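PDB 3M4A: putative Type I topoisomerase from Deinococcus radiodurans, which binds duplex DNA and probably breaks one strand without ATP, lets the duplex relax and rejoins the strand. Local coordinates for residues A111-S116 with M124-R129; T128-V133 with R186-N191; A134-G139 with Y150-L155; T166-F171 with H180-D185. All coordinates share one frame; numbering follows the deposited sequence. Where two conformers were deposited one is given.

How the interactions relate
Helix 91-113 leads into a short connection that interaction 1 closes against helix 120-134. Interaction 2 starts where interaction 1 ends, sharing Thr-128 and Arg-129, and reaches forward to helix 186-196, closing a loop of 52 residues. Interactions 3 and 4 both fall within that loop and follow one another without crossing: the first joins the connections before and after helix 141-147, the second pairs strands 166-172 and 178-183. Lys-181 of interaction 4 reaches back to Ala-134 of interaction 3, and a salt bridge from Asp-185 to Arg-129 ties the hairpin's exit to interactions 1 and 2. All four lie in the catalytic core, and Leu-130 and Val-133 of helix 120-134 pack on Thr-183 of the hairpin.

Interaction 1. Residues A111-S116 with M124-R129; sequences ADLRAS and MALMTR. With ACY (acetic acid), chain D; nucleotides of chain B; nucleotides of chain C.
Leu-113 carries most of this contact, sending its two methyl branches to different residues of helix 120-134. CD2 lies 3.6 Å from CD2 of Leu-126, where the two leucines cross obliquely, and it also meets CB of Ala-125 at 3.8 Å. CD1 goes to Arg-129: it sits 3.3 Å above the guanidinium plane, displaced toward the rim, with Arg-129 NH2 its nearest atom. The methyl therefore occupies a face of the arginine and leaves the in-plane N-H groups to anions. One residue earlier, CB of Asp-112 rests 3.9 Å from CB of Ala-125, while its carboxylate is held by a salt bridge to Arg-121 and is hydrogen-bonded to the hydroxyl of Tyr-225. The arrangement is a helix-to-helix junction in the catalytic core of a type IB topoisomerase, and its connection lies against DNA: NH1 of Arg-114, on an extended chain, comes within 3.0 Å of N3 of DG9 of chain B, at the minor-groove edge of that base. On the helix 120-134 side, Arg-129 leaves the backbone with CG anti to N (chi1 -178°) and bends at chi3 (-71°), which brings NE to the acetate. NE donates to acetate O at 2.8 Å in an almost straight bond (174°), and NH2 adds a weak one to the same oxygen. The acetate probably came from the crystallisation liquor. With a methionine in place of Arg-129, that oxygen would probably lose its straight N-H donor and Leu-113 CD1 the flat group beneath it.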
# COMPACT_ATOMS: atom_id res chain seq x y z
N ALA A 111 -11.25 -4.33 10.34
CA ALA A 111 -11.51 -4.55 11.76
C ALA A 111 -11.28 -3.27 12.56
O ALA A 111 -12.16 -2.81 13.31
CB ALA A 111 -10.66 -5.72 12.30
N ASP A 112 -10.13 -2.63 12.35
CA ASP A 112 -9.81 -1.36 13.02
C ASP A 112 -10.78 -0.22 12.68
O ASP A 112 -11.09 0.63 13.53
CB ASP A 112 -8.37 -0.94 12.72
CG ASP A 112 -7.34 -1.82 13.44
OD1 ASP A 112 -7.60 -2.24 14.59
OD2 ASP A 112 -6.25 -2.06 12.86
N LEU A 113 -11.26 -0.18 11.44
CA LEU A 113 -12.19 0.85 11.00
C LEU A 113 -13.59 0.75 11.63
O LEU A 113 -14.32 1.73 11.70
CB LEU A 113 -12.33 0.80 9.46
CG LEU A 113 -11.11 1.28 8.67
CD1 LEU A 113 -11.28 0.94 7.20
CD2 LEU A 113 -10.86 2.78 8.89
N ARG A 114 -13.97 -0.44 12.08
CA ARG A 114 -15.30 -0.65 12.66
C ARG A 114 -15.46 -0.04 14.06
O ARG A 114 -16.58 0.07 14.58
CB ARG A 114 -15.60 -2.14 12.73
CG ARG A 114 -15.79 -2.82 11.37
CD ARG A 114 -16.49 -4.15 11.52
NE ARG A 114 -16.51 -4.90 10.27
CZ ARG A 114 -17.40 -4.70 9.30
NH1 ARG A 114 -18.32 -3.77 9.40
NH2 ARG A 114 -17.33 -5.42 8.20
N ALA A 115 -14.34 0.36 14.66
CA ALA A 115 -14.37 1.03 15.96
C ALA A 115 -15.12 2.37 15.97
O ALA A 115 -15.25 3.04 14.95
CB ALA A 115 -12.96 1.23 16.47
N SER A 116 -15.64 2.76 17.13
CA SER A 116 -16.37 4.02 17.21
C SER A 116 -15.40 5.16 17.49
O SER A 116 -14.31 4.95 18.04
CB SER A 116 -17.47 3.97 18.27
OG SER A 116 -16.94 3.66 19.54
N MET A 124 -5.08 5.30 11.86
CA MET A 124 -4.00 4.64 11.12
C MET A 124 -4.51 3.72 10.00
O MET A 124 -3.89 3.64 8.95
CB MET A 124 -3.04 3.91 12.05
CG MET A 124 -2.25 4.91 12.84
SD MET A 124 -0.96 4.24 13.91
CE MET A 124 -1.90 3.23 15.04
N ALA A 125 -5.63 3.05 10.24
CA ALA A 125 -6.26 2.25 9.17
C ALA A 125 -6.71 3.15 8.01
O ALA A 125 -6.58 2.76 6.83
CB ALA A 125 -7.45 1.44 9.74
N LEU A 126 -7.26 4.32 8.33
CA LEU A 126 -7.68 5.29 7.29
C LEU A 126 -6.45 5.76 6.49
O LEU A 126 -6.47 5.85 5.25
CB LEU A 126 -8.38 6.49 7.94
CG LEU A 126 -9.76 6.24 8.55
CD1 LEU A 126 -10.18 7.39 9.46
CD2 LEU A 126 -10.78 6.08 7.40
N MET A 127 -5.37 6.05 7.21
CA MET A 127 -4.13 6.48 6.56
C MET A 127 -3.54 5.39 5.68
O MET A 127 -3.05 5.68 4.60
CB MET A 127 -3.11 6.94 7.62
CG MET A 127 -3.52 8.21 8.33
SD MET A 127 -2.53 8.52 9.81
CE MET A 127 -1.19 9.45 9.07
N THR A 128 -3.63 4.13 6.13
CA THR A 128 -3.13 2.98 5.38
C THR A 128 -3.98 2.80 4.12
O THR A 128 -3.45 2.52 3.05
CB THR A 128 -3.13 1.70 6.21
OG1 THR A 128 -2.28 1.89 7.35
CG2 THR A 128 -2.57 0.54 5.40
N ARG A 129 -5.29 2.98 4.24
CA ARG A 129 -6.13 2.94 3.04
C ARG A 129 -5.71 4.03 2.05
O ARG A 129 -5.64 3.79 0.86
CB ARG A 129 -7.63 3.05 3.37
CG ARG A 129 -8.51 2.95 2.13
CD ARG A 129 -9.96 2.79 2.51
NE ARG A 129 -10.18 1.46 3.07
CZ ARG A 129 -11.34 1.02 3.53
NH1 ARG A 129 -12.44 1.76 3.45
NH2 ARG A 129 -11.41 -0.20 4.03
C ACY D . -7.08 -0.51 2.57
O ACY D . -8.04 -0.35 3.37
OXT ACY D . -7.19 -0.30 1.34
CH3 ACY D . -5.77 -0.99 3.11
P DG B 9 -17.61 3.87 9.46
OP1 DG B 9 -16.46 4.61 10.07
OP2 DG B 9 -18.55 4.57 8.57
O5' DG B 9 -17.08 2.59 8.66
C5' DG B 9 -16.18 1.69 9.25
C4' DG B 9 -16.26 0.32 8.59
O4' DG B 9 -17.54 -0.32 8.79
C3' DG B 9 -16.13 0.37 7.07
O3' DG B 9 -15.35 -0.73 6.66
C2' DG B 9 -17.58 0.40 6.56
C1' DG B 9 -18.27 -0.50 7.54
N9 DG B 9 -19.64 -0.19 7.94
C8 DG B 9 -20.14 1.04 8.23
N7 DG B 9 -21.37 1.05 8.65
C5 DG B 9 -21.72 -0.28 8.63
C6 DG B 9 -22.93 -0.90 8.99
O6 DG B 9 -23.98 -0.40 9.41
N1 DG B 9 -22.85 -2.27 8.82
C2 DG B 9 -21.75 -2.96 8.38
N2 DG B 9 -21.83 -4.29 8.28
N3 DG B 9 -20.60 -2.39 8.08
C4 DG B 9 -20.67 -1.05 8.19
P DT C 7 -14.16 -8.43 14.06
OP1 DT C 7 -12.81 -8.45 13.44
OP2 DT C 7 -14.63 -9.60 14.86
O5' DT C 7 -14.25 -7.12 14.95
C5' DT C 7 -13.73 -5.92 14.43
C4' DT C 7 -14.23 -4.73 15.19
O4' DT C 7 -15.68 -4.67 15.12
C3' DT C 7 -13.90 -4.75 16.67
O3' DT C 7 -12.55 -4.37 16.86
C2' DT C 7 -14.91 -3.76 17.21
C1' DT C 7 -16.09 -3.98 16.29
N1 DT C 7 -17.21 -4.80 16.88
C2 DT C 7 -18.16 -4.07 17.53
O2 DT C 7 -18.11 -2.87 17.68
N3 DT C 7 -19.19 -4.79 18.03
C4 DT C 7 -19.36 -6.13 17.93
O4 DT C 7 -20.36 -6.63 18.42
C5 DT C 7 -18.32 -6.88 17.24
C7 DT C 7 -18.41 -8.37 17.10
C6 DT C 7 -17.29 -6.17 16.74
P DG B 8 -19.63 5.95 15.35
OP1 DG B 8 -18.29 6.50 15.58
OP2 DG B 8 -20.74 6.87 15.02
O5' DG B 8 -19.53 4.80 14.25
C5' DG B 8 -18.45 3.93 14.13
C4' DG B 8 -18.66 2.99 12.96
O4' DG B 8 -19.74 2.07 13.25
C3' DG B 8 -19.08 3.66 11.66
O3' DG B 8 -18.40 3.04 10.59
C2' DG B 8 -20.57 3.39 11.55
C1' DG B 8 -20.58 2.00 12.12
N9 DG B 8 -21.84 1.45 12.57
C8 DG B 8 -22.90 2.11 13.15
N7 DG B 8 -23.87 1.28 13.47
C5 DG B 8 -23.41 0.03 13.08
C6 DG B 8 -24.01 -1.24 13.19
O6 DG B 8 -25.15 -1.50 13.65
N1 DG B 8 -23.23 -2.25 12.66
C2 DG B 8 -21.95 -2.05 12.15
N2 DG B 8 -21.31 -3.14 11.71
N3 DG B 8 -21.37 -0.87 12.07
C4 DG B 8 -22.15 0.13 12.54

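Interaction 2. Residues T128-V133 with R186-N191; sequences TRLLHV and RTLAAN. With ACY (acetic acid), chain D; nucleotides of chain B.
Leu-188 and Arg-129 bury the most surface here, with Leu-130 next, where helices 120-134 and 186-196 pass with local axes 11.4 Å apart at 133°. Leu-188 leaves its helix toward the other one, and its CG lies 3.9 Å from CD of Arg-129, against the aliphatic part of that chain. Beyond this, CD1 of Leu-188 meets CD2 of Leu-130 at 3.8 Å, the two leucines running antiparallel alongside one another. The apolar packing lines the stem of Arg-129, whose guanidinium continues to the DNA. There its two terminal nitrogens take one oxygen each of the phosphate of DC10 of chain B, edge-on: NH1 gives a bond of 2.9 Å to OP2 (170°), and NH2 one of 3.0 Å to OP1. Thr-187 OG1 donates to the same OP2 at 3.0 Å, and a salt bridge from Asp-185 to NH1 further fixes the group. Without the guanidinium, as with an alanine in place of Arg-129, OP1 and OP2 would probably each lose a donor and Asp-185 its positive mate. Further along helix 186-196, Asn-191 ND2 binds OP1 of DG9 of chain B at 2.9 Å. Arg-186 instead reads a base, NH1 and NH2 donating to O6 and N7 of DG11 of chain B. Such neighbouring backbone and base contacts form part of the DNA-binding surface of a type IB topoisomerase core.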
# COMPACT_ATOMS: atom_id res chain seq x y z
N THR A 128 -3.63 4.13 6.13
CA THR A 128 -3.13 2.98 5.38
C THR A 128 -3.98 2.80 4.12
O THR A 128 -3.45 2.52 3.05
CB THR A 128 -3.13 1.70 6.21
OG1 THR A 128 -2.28 1.89 7.35
CG2 THR A 128 -2.57 0.54 5.40
N ARG A 129 -5.29 2.98 4.24
CA ARG A 129 -6.13 2.94 3.04
C ARG A 129 -5.71 4.03 2.05
O ARG A 129 -5.64 3.79 0.86
CB ARG A 129 -7.63 3.05 3.37
CG ARG A 129 -8.51 2.95 2.13
CD ARG A 129 -9.96 2.79 2.51
NE ARG A 129 -10.18 1.46 3.07
CZ ARG A 129 -11.34 1.02 3.53
NH1 ARG A 129 -12.44 1.76 3.45
NH2 ARG A 129 -11.41 -0.20 4.03
N LEU A 130 -5.42 5.22 2.54
CA LEU A 130 -4.95 6.30 1.64
C LEU A 130 -3.60 5.98 0.94
O LEU A 130 -3.44 6.29 -0.23
CB LEU A 130 -4.87 7.62 2.38
CG LEU A 130 -6.24 8.21 2.73
CD1 LEU A 130 -6.12 9.31 3.78
CD2 LEU A 130 -6.90 8.73 1.44
N LEU A 131 -2.68 5.35 1.66
CA LEU A 131 -1.42 4.87 1.04
C LEU A 131 -1.71 3.88 -0.08
O LEU A 131 -1.11 3.94 -1.16
CB LEU A 131 -0.52 4.20 2.07
CG LEU A 131 0.08 5.00 3.21
CD1 LEU A 131 0.77 4.09 4.26
CD2 LEU A 131 1.03 6.08 2.68
N HIS A 132 -2.65 2.97 0.17
CA HIS A 132 -2.99 1.93 -0.76
C HIS A 132 -3.68 2.47 -2.01
O HIS A 132 -3.25 2.16 -3.13
CB HIS A 132 -3.89 0.92 -0.04
CG HIS A 132 -4.31 -0.25 -0.89
ND1 HIS A 132 -5.45 -0.97 -0.60
CD2 HIS A 132 -3.76 -0.83 -1.99
CE1 HIS A 132 -5.58 -1.95 -1.48
NE2 HIS A 132 -4.57 -1.89 -2.33
N VAL A 133 -4.76 3.23 -1.82
CA VAL A 133 -5.60 3.62 -2.95
C VAL A 133 -5.15 4.92 -3.62
O VAL A 133 -5.56 5.20 -4.76
CB VAL A 133 -7.12 3.70 -2.56
CG1 VAL A 133 -7.56 2.42 -1.83
CG2 VAL A 133 -7.43 4.92 -1.73
N ARG A 186 -16.54 5.58 0.28
CA ARG A 186 -17.51 6.14 1.21
C ARG A 186 -16.95 6.32 2.60
O ARG A 186 -17.22 7.34 3.27
CB ARG A 186 -18.74 5.21 1.31
CG ARG A 186 -19.61 5.13 0.10
CD ARG A 186 -20.73 4.11 0.36
NE ARG A 186 -20.30 2.70 0.34
CZ ARG A 186 -21.07 1.66 0.66
NH1 ARG A 186 -22.32 1.85 1.06
NH2 ARG A 186 -20.61 0.43 0.58
N THR A 187 -16.21 5.31 3.06
CA THR A 187 -15.67 5.28 4.43
C THR A 187 -14.63 6.39 4.60
O THR A 187 -14.68 7.13 5.58
CB THR A 187 -15.15 3.88 4.78
OG1 THR A 187 -16.28 3.01 4.81
CG2 THR A 187 -14.44 3.86 6.13
N LEU A 188 -13.75 6.55 3.62
CA LEU A 188 -12.80 7.66 3.67
C LEU A 188 -13.50 8.99 3.72
O LEU A 188 -13.13 9.83 4.52
CB LEU A 188 -11.84 7.65 2.47
CG LEU A 188 -10.75 6.57 2.47
CD1 LEU A 188 -9.96 6.52 1.16
CD2 LEU A 188 -9.79 6.75 3.65
N ALA A 189 -14.52 9.19 2.87
CA ALA A 189 -15.21 10.48 2.85
C ALA A 189 -15.89 10.80 4.18
O ALA A 189 -15.73 11.90 4.71
CB ALA A 189 -16.20 10.56 1.69
N ALA A 190 -16.60 9.83 4.75
CA ALA A 190 -17.31 10.04 6.01
C ALA A 190 -16.36 10.37 7.17
O ALA A 190 -16.60 11.27 7.98
CB ALA A 190 -18.13 8.81 6.35
N ASN A 191 -15.24 9.64 7.23
CA ASN A 191 -14.30 9.82 8.31
C ASN A 191 -13.40 11.03 8.10
O ASN A 191 -12.96 11.64 9.07
CB ASN A 191 -13.50 8.57 8.55
CG ASN A 191 -14.29 7.52 9.30
OD1 ASN A 191 -14.47 7.62 10.52
ND2 ASN A 191 -14.81 6.53 8.58
C ACY D . -7.08 -0.51 2.57
O ACY D . -8.04 -0.35 3.37
OXT ACY D . -7.19 -0.30 1.34
CH3 ACY D . -5.77 -0.99 3.11
P DC B 10 -14.91 -0.87 5.14
OP1 DC B 10 -13.73 -1.73 5.08
OP2 DC B 10 -14.84 0.45 4.46
O5' DC B 10 -16.10 -1.68 4.44
C5' DC B 10 -16.36 -3.03 4.87
C4' DC B 10 -17.65 -3.50 4.25
O4' DC B 10 -18.77 -2.75 4.81
C3' DC B 10 -17.75 -3.34 2.73
O3' DC B 10 -18.42 -4.44 2.16
C2' DC B 10 -18.61 -2.10 2.57
C1' DC B 10 -19.58 -2.34 3.71
N1 DC B 10 -20.37 -1.18 4.14
C2 DC B 10 -21.61 -1.43 4.74
O2 DC B 10 -22.00 -2.60 4.89
N3 DC B 10 -22.37 -0.38 5.13
C4 DC B 10 -21.94 0.87 4.95
N4 DC B 10 -22.73 1.86 5.37
C5 DC B 10 -20.68 1.14 4.35
C6 DC B 10 -19.94 0.10 3.96
P DG B 9 -17.61 3.87 9.46
OP1 DG B 9 -16.46 4.61 10.07
OP2 DG B 9 -18.55 4.57 8.57
O5' DG B 9 -17.08 2.59 8.66
C5' DG B 9 -16.18 1.69 9.25
C4' DG B 9 -16.26 0.32 8.59
O4' DG B 9 -17.54 -0.32 8.79
C3' DG B 9 -16.13 0.37 7.07
O3' DG B 9 -15.35 -0.73 6.66
C2' DG B 9 -17.58 0.40 6.56
C1' DG B 9 -18.27 -0.50 7.54
N9 DG B 9 -19.64 -0.19 7.94
C8 DG B 9 -20.14 1.04 8.23
N7 DG B 9 -21.37 1.05 8.65
C5 DG B 9 -21.72 -0.28 8.63
C6 DG B 9 -22.93 -0.90 8.99
O6 DG B 9 -23.98 -0.40 9.41
N1 DG B 9 -22.85 -2.27 8.82
C2 DG B 9 -21.75 -2.96 8.38
N2 DG B 9 -21.83 -4.29 8.28
N3 DG B 9 -20.60 -2.39 8.08
C4 DG B 9 -20.67 -1.05 8.19
P DG B 11 -17.72 -5.36 1.08
OP1 DG B 11 -16.62 -6.04 1.79
OP2 DG B 11 -17.57 -4.57 -0.15
O5' DG B 11 -18.88 -6.44 0.85
C5' DG B 11 -19.32 -7.30 1.88
C4' DG B 11 -20.81 -7.58 1.74
O4' DG B 11 -21.59 -6.43 2.17
C3' DG B 11 -21.25 -7.87 0.31
O3' DG B 11 -22.18 -8.94 0.35
C2' DG B 11 -21.84 -6.55 -0.16
C1' DG B 11 -22.45 -5.99 1.11
N9 DG B 11 -22.56 -4.53 1.22
C8 DG B 11 -21.63 -3.62 0.84
N7 DG B 11 -21.97 -2.39 1.08
C5 DG B 11 -23.22 -2.50 1.66
C6 DG B 11 -24.08 -1.50 2.13
O6 DG B 11 -23.91 -0.27 2.11
N1 DG B 11 -25.26 -2.01 2.66
C2 DG B 11 -25.55 -3.36 2.71
N2 DG B 11 -26.74 -3.66 3.25
N3 DG B 11 -24.75 -4.33 2.26
C4 DG B 11 -23.59 -3.82 1.77

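Interaction 3. Residues A134-G139 with Y150-L155; sequences ARFRVG and YGLSTL
Arg-137 and Val-138 offer their carbonyls to the turn at Leu-152 and Ser-153, and three hydrogen bonds result. Leu-152 N meets Arg-137 O at 2.9 Å in a nearly straight bond (172°). Val-138 O is gripped twice, by Ser-153 N and by Ser-153 OG, each 2.8 Å away. With OG held between the backbone N and carbonyl carbon (chi1 70°), the hydroxyl reaches the oxygen that its own N binds, from 38° above the carbonyl plane. This loop-to-loop junction in the type IB catalytic core joins the end of helix 120-134 to the connection leading to strand 160-163, which includes a short 3-10 turn. Across that turn Gly-151 N donates to Thr-154 OG1, while Thr-154 N returns a bond to Gly-151 O. The two backbones come close where Gly-139 CA and Gly-151 CA lie 4.3 Å apart, and a CB on Gly-151 would clash with Gly-139. A water accepts a weak bond from Arg-137 NH1 and donates to Tyr-150 O at 2.8 Å; Arg-137 NH2 reaches Gly-279 O. Phe-136 supplies the apolar side: CD1 of Leu-152 sits 3.7 Å over the centre of its ring in a CH-pi contact, and Leu-155 CD1 touches Phe-136 CE1 at 4.0 Å.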
# COMPACT_ATOMS: atom_id res chain seq x y z
N ALA A 134 -4.33 5.73 -2.94
CA ALA A 134 -3.88 7.01 -3.49
C ALA A 134 -2.37 7.21 -3.56
O ALA A 134 -1.93 8.24 -4.06
CB ALA A 134 -4.54 8.16 -2.74
N ARG A 135 -1.59 6.24 -3.08
CA ARG A 135 -0.15 6.16 -3.40
C ARG A 135 0.63 7.34 -2.80
O ARG A 135 1.63 7.81 -3.36
CB ARG A 135 0.05 6.02 -4.90
CG ARG A 135 -0.60 4.76 -5.47
CD ARG A 135 -0.77 4.79 -6.99
NE ARG A 135 -1.65 5.86 -7.45
CZ ARG A 135 -2.96 5.73 -7.62
NH1 ARG A 135 -3.58 4.59 -7.35
NH2 ARG A 135 -3.67 6.76 -8.05
N PHE A 136 0.19 7.78 -1.63
CA PHE A 136 0.93 8.78 -0.86
C PHE A 136 2.29 8.27 -0.38
O PHE A 136 2.46 7.07 -0.13
CB PHE A 136 0.17 9.16 0.40
CG PHE A 136 -0.98 10.13 0.22
CD1 PHE A 136 -0.80 11.51 0.37
CD2 PHE A 136 -2.27 9.65 -0.00
CE1 PHE A 136 -1.87 12.37 0.27
CE2 PHE A 136 -3.35 10.51 -0.11
CZ PHE A 136 -3.16 11.87 0.01
N ARG A 137 3.21 9.20 -0.20
CA ARG A 137 4.37 9.00 0.67
C ARG A 137 3.94 9.25 2.11
O ARG A 137 3.03 10.04 2.37
CB ARG A 137 5.48 9.99 0.30
CG ARG A 137 6.01 9.89 -1.11
CD ARG A 137 7.02 11.00 -1.31
NE ARG A 137 7.65 11.04 -2.61
CZ ARG A 137 7.17 11.67 -3.68
NH1 ARG A 137 6.01 12.29 -3.65
NH2 ARG A 137 7.87 11.65 -4.80
N VAL A 138 4.59 8.61 3.07
CA VAL A 138 4.23 8.79 4.47
C VAL A 138 4.69 10.16 5.02
O VAL A 138 3.97 10.82 5.76
CB VAL A 138 4.79 7.63 5.36
CG1 VAL A 138 4.61 7.95 6.82
CG2 VAL A 138 4.10 6.29 5.00
N GLY A 139 5.90 10.57 4.63
CA GLY A 139 6.48 11.82 5.11
C GLY A 139 7.05 11.68 6.51
O GLY A 139 6.99 10.62 7.11
N TYR A 150 5.17 18.37 2.12
CA TYR A 150 4.29 17.51 2.89
C TYR A 150 4.14 16.11 2.32
O TYR A 150 4.39 15.88 1.14
CB TYR A 150 2.92 18.16 3.01
CG TYR A 150 2.97 19.55 3.57
CD1 TYR A 150 2.99 20.66 2.74
CD2 TYR A 150 3.06 19.75 4.94
CE1 TYR A 150 3.05 21.94 3.26
CE2 TYR A 150 3.12 21.02 5.47
CZ TYR A 150 3.12 22.11 4.63
OH TYR A 150 3.17 23.38 5.19
N GLY A 151 3.78 15.19 3.21
CA GLY A 151 3.43 13.82 2.88
C GLY A 151 2.21 13.48 3.70
O GLY A 151 1.70 14.33 4.41
N LEU A 152 1.74 12.25 3.65
CA LEU A 152 0.47 11.93 4.29
C LEU A 152 0.44 12.31 5.78
O LEU A 152 -0.53 12.93 6.25
CB LEU A 152 0.16 10.45 4.11
CG LEU A 152 -1.21 10.02 4.63
CD1 LEU A 152 -2.34 10.63 3.79
CD2 LEU A 152 -1.29 8.48 4.64
N SER A 153 1.48 11.94 6.53
CA SER A 153 1.47 12.11 7.99
C SER A 153 1.67 13.55 8.44
O SER A 153 1.46 13.87 9.60
CB SER A 153 2.49 11.19 8.66
OG SER A 153 3.83 11.58 8.41
N THR A 154 2.06 14.42 7.50
CA THR A 154 2.29 15.83 7.78
C THR A 154 1.26 16.75 7.08
O THR A 154 1.42 17.96 7.06
CB THR A 154 3.75 16.20 7.42
OG1 THR A 154 4.04 15.87 6.06
CG2 THR A 154 4.70 15.42 8.31
N LEU A 155 0.17 16.17 6.56
CA LEU A 155 -0.85 16.98 5.93
C LEU A 155 -1.56 17.84 6.96
O LEU A 155 -1.74 17.46 8.11
CB LEU A 155 -1.92 16.15 5.20
CG LEU A 155 -1.52 15.40 3.94
CD1 LEU A 155 -2.78 14.81 3.30
CD2 LEU A 155 -0.80 16.32 2.96
O HOH W 1 5.16 14.03 -0.79

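Interaction 4. Residues T166-F171 with H180-D185; sequences TVTFRF and HKATSD
Val-167 and Thr-183, then Phe-169 and Lys-181, are the hydrogen-bonded pairs of an antiparallel beta hairpin whose strands run at 166° with local axes 4.7 Å apart. The hairpin is part of a three-stranded antiparallel sheet in which strand 166-172 is central. Each such pair exchanges two backbone bonds; the straightest, Phe-169 N to Lys-181 O, measures 2.8 Å at 178°. Thr-168 with Ala-182 and Arg-170 with His-180 are the intervening non-hydrogen-bonded pairs. There CA groups lean on carbonyls, as where Ala-182 CA lies 3.1 Å from Val-167 O. The face bearing Val-167, Phe-169, Lys-181 and Thr-183 turns toward helices 120-134 and 186-196, Val-167 touching Ala-189 and Phe-169 meeting Leu-130. Lys-181 bends at chi4 (-72°), and its NZ is hydrogen-bonded to Ala-134 O and Asp-277 O while its charge meets the Phe-136 ring in a cation-pi contact. Phe-171 brings its ring edge to the same chain, CZ lying 4.3 Å from CE of Lys-181. The side chains of Val-167 and Thr-183 run alongside each other on one face, with Thr-183 OG1 3.3 Å from Val-167 CB.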
# COMPACT_ATOMS: atom_id res chain seq x y z
N THR A 166 -16.31 12.27 -2.87
CA THR A 166 -15.02 12.64 -3.47
C THR A 166 -14.18 13.34 -2.40
O THR A 166 -14.57 14.42 -1.92
CB THR A 166 -15.16 13.55 -4.71
OG1 THR A 166 -16.08 12.96 -5.66
CG2 THR A 166 -13.79 13.75 -5.37
N VAL A 167 -13.03 12.77 -2.06
CA VAL A 167 -12.06 13.48 -1.19
C VAL A 167 -10.93 13.92 -2.11
O VAL A 167 -10.38 13.10 -2.82
CB VAL A 167 -11.50 12.59 -0.07
CG1 VAL A 167 -10.48 13.34 0.77
CG2 VAL A 167 -12.62 12.08 0.85
N THR A 168 -10.60 15.21 -2.10
CA THR A 168 -9.54 15.74 -2.96
C THR A 168 -8.44 16.33 -2.09
O THR A 168 -8.73 17.08 -1.18
CB THR A 168 -10.07 16.82 -3.93
OG1 THR A 168 -11.03 16.24 -4.82
CG2 THR A 168 -8.94 17.43 -4.76
N PHE A 169 -7.20 15.98 -2.39
CA PHE A 169 -6.03 16.53 -1.71
C PHE A 169 -5.26 17.39 -2.69
O PHE A 169 -5.05 16.99 -3.82
CB PHE A 169 -5.13 15.39 -1.26
CG PHE A 169 -5.77 14.44 -0.29
CD1 PHE A 169 -5.67 14.65 1.08
CD2 PHE A 169 -6.47 13.33 -0.75
CE1 PHE A 169 -6.25 13.77 1.97
CE2 PHE A 169 -7.05 12.45 0.17
CZ PHE A 169 -6.93 12.67 1.51
N ARG A 170 -4.80 18.56 -2.24
CA ARG A 170 -3.95 19.45 -3.05
C ARG A 170 -2.87 19.99 -2.11
O ARG A 170 -3.19 20.64 -1.15
CB ARG A 170 -4.78 20.60 -3.64
CG ARG A 170 -5.84 20.17 -4.65
CD ARG A 170 -6.47 21.35 -5.44
NE ARG A 170 -7.62 20.87 -6.21
CZ ARG A 170 -7.61 20.44 -7.47
NH1 ARG A 170 -6.51 20.46 -8.21
NH2 ARG A 170 -8.73 19.99 -8.02
N PHE A 171 -1.62 19.63 -2.35
CA PHE A 171 -0.54 19.99 -1.44
C PHE A 171 0.80 20.03 -2.16
O PHE A 171 0.97 19.41 -3.21
CB PHE A 171 -0.47 19.04 -0.24
CG PHE A 171 -0.18 17.62 -0.60
CD1 PHE A 171 1.11 17.11 -0.49
CD2 PHE A 171 -1.20 16.77 -0.99
CE1 PHE A 171 1.38 15.79 -0.82
CE2 PHE A 171 -0.94 15.45 -1.32
CZ PHE A 171 0.35 14.96 -1.23
N HIS A 180 -1.72 16.29 -6.53
CA HIS A 180 -3.17 16.18 -6.52
C HIS A 180 -3.54 14.70 -6.38
O HIS A 180 -3.04 13.86 -7.14
CB HIS A 180 -3.73 16.76 -7.82
CG HIS A 180 -3.15 18.10 -8.15
ND1 HIS A 180 -3.68 19.29 -7.68
CD2 HIS A 180 -2.04 18.45 -8.86
CE1 HIS A 180 -2.94 20.30 -8.11
NE2 HIS A 180 -1.94 19.82 -8.82
N LYS A 181 -4.43 14.39 -5.45
CA LYS A 181 -4.87 13.02 -5.24
C LYS A 181 -6.34 13.05 -4.92
O LYS A 181 -6.83 14.05 -4.45
CB LYS A 181 -4.10 12.41 -4.08
CG LYS A 181 -2.60 12.41 -4.33
CD LYS A 181 -1.85 11.64 -3.30
CE LYS A 181 -0.38 11.53 -3.67
NZ LYS A 181 -0.10 10.60 -4.81
N ALA A 182 -7.03 11.95 -5.20
CA ALA A 182 -8.48 11.91 -4.95
C ALA A 182 -8.91 10.50 -4.68
O ALA A 182 -8.32 9.55 -5.18
CB ALA A 182 -9.25 12.47 -6.14
N THR A 183 -9.98 10.37 -3.89
CA THR A 183 -10.53 9.04 -3.54
C THR A 183 -12.05 9.08 -3.68
O THR A 183 -12.64 10.16 -3.64
CB THR A 183 -10.17 8.61 -2.08
OG1 THR A 183 -10.73 9.51 -1.13
CG2 THR A 183 -8.63 8.54 -1.91
N SER A 184 -12.66 7.91 -3.83
CA SER A 184 -14.10 7.78 -4.01
C SER A 184 -14.77 6.92 -2.94
O SER A 184 -16.01 6.77 -2.95
CB SER A 184 -14.41 7.22 -5.41
OG SER A 184 -13.77 5.96 -5.64
N ASP A 185 -13.98 6.36 -2.02
CA ASP A 185 -14.47 5.44 -1.00
C ASP A 185 -15.37 6.17 0.01
O ASP A 185 -15.02 7.23 0.52
CB ASP A 185 -13.30 4.81 -0.26
CG ASP A 185 -13.73 3.86 0.84
OD1 ASP A 185 -14.40 2.85 0.52
OD2 ASP A 185 -13.42 4.12 2.01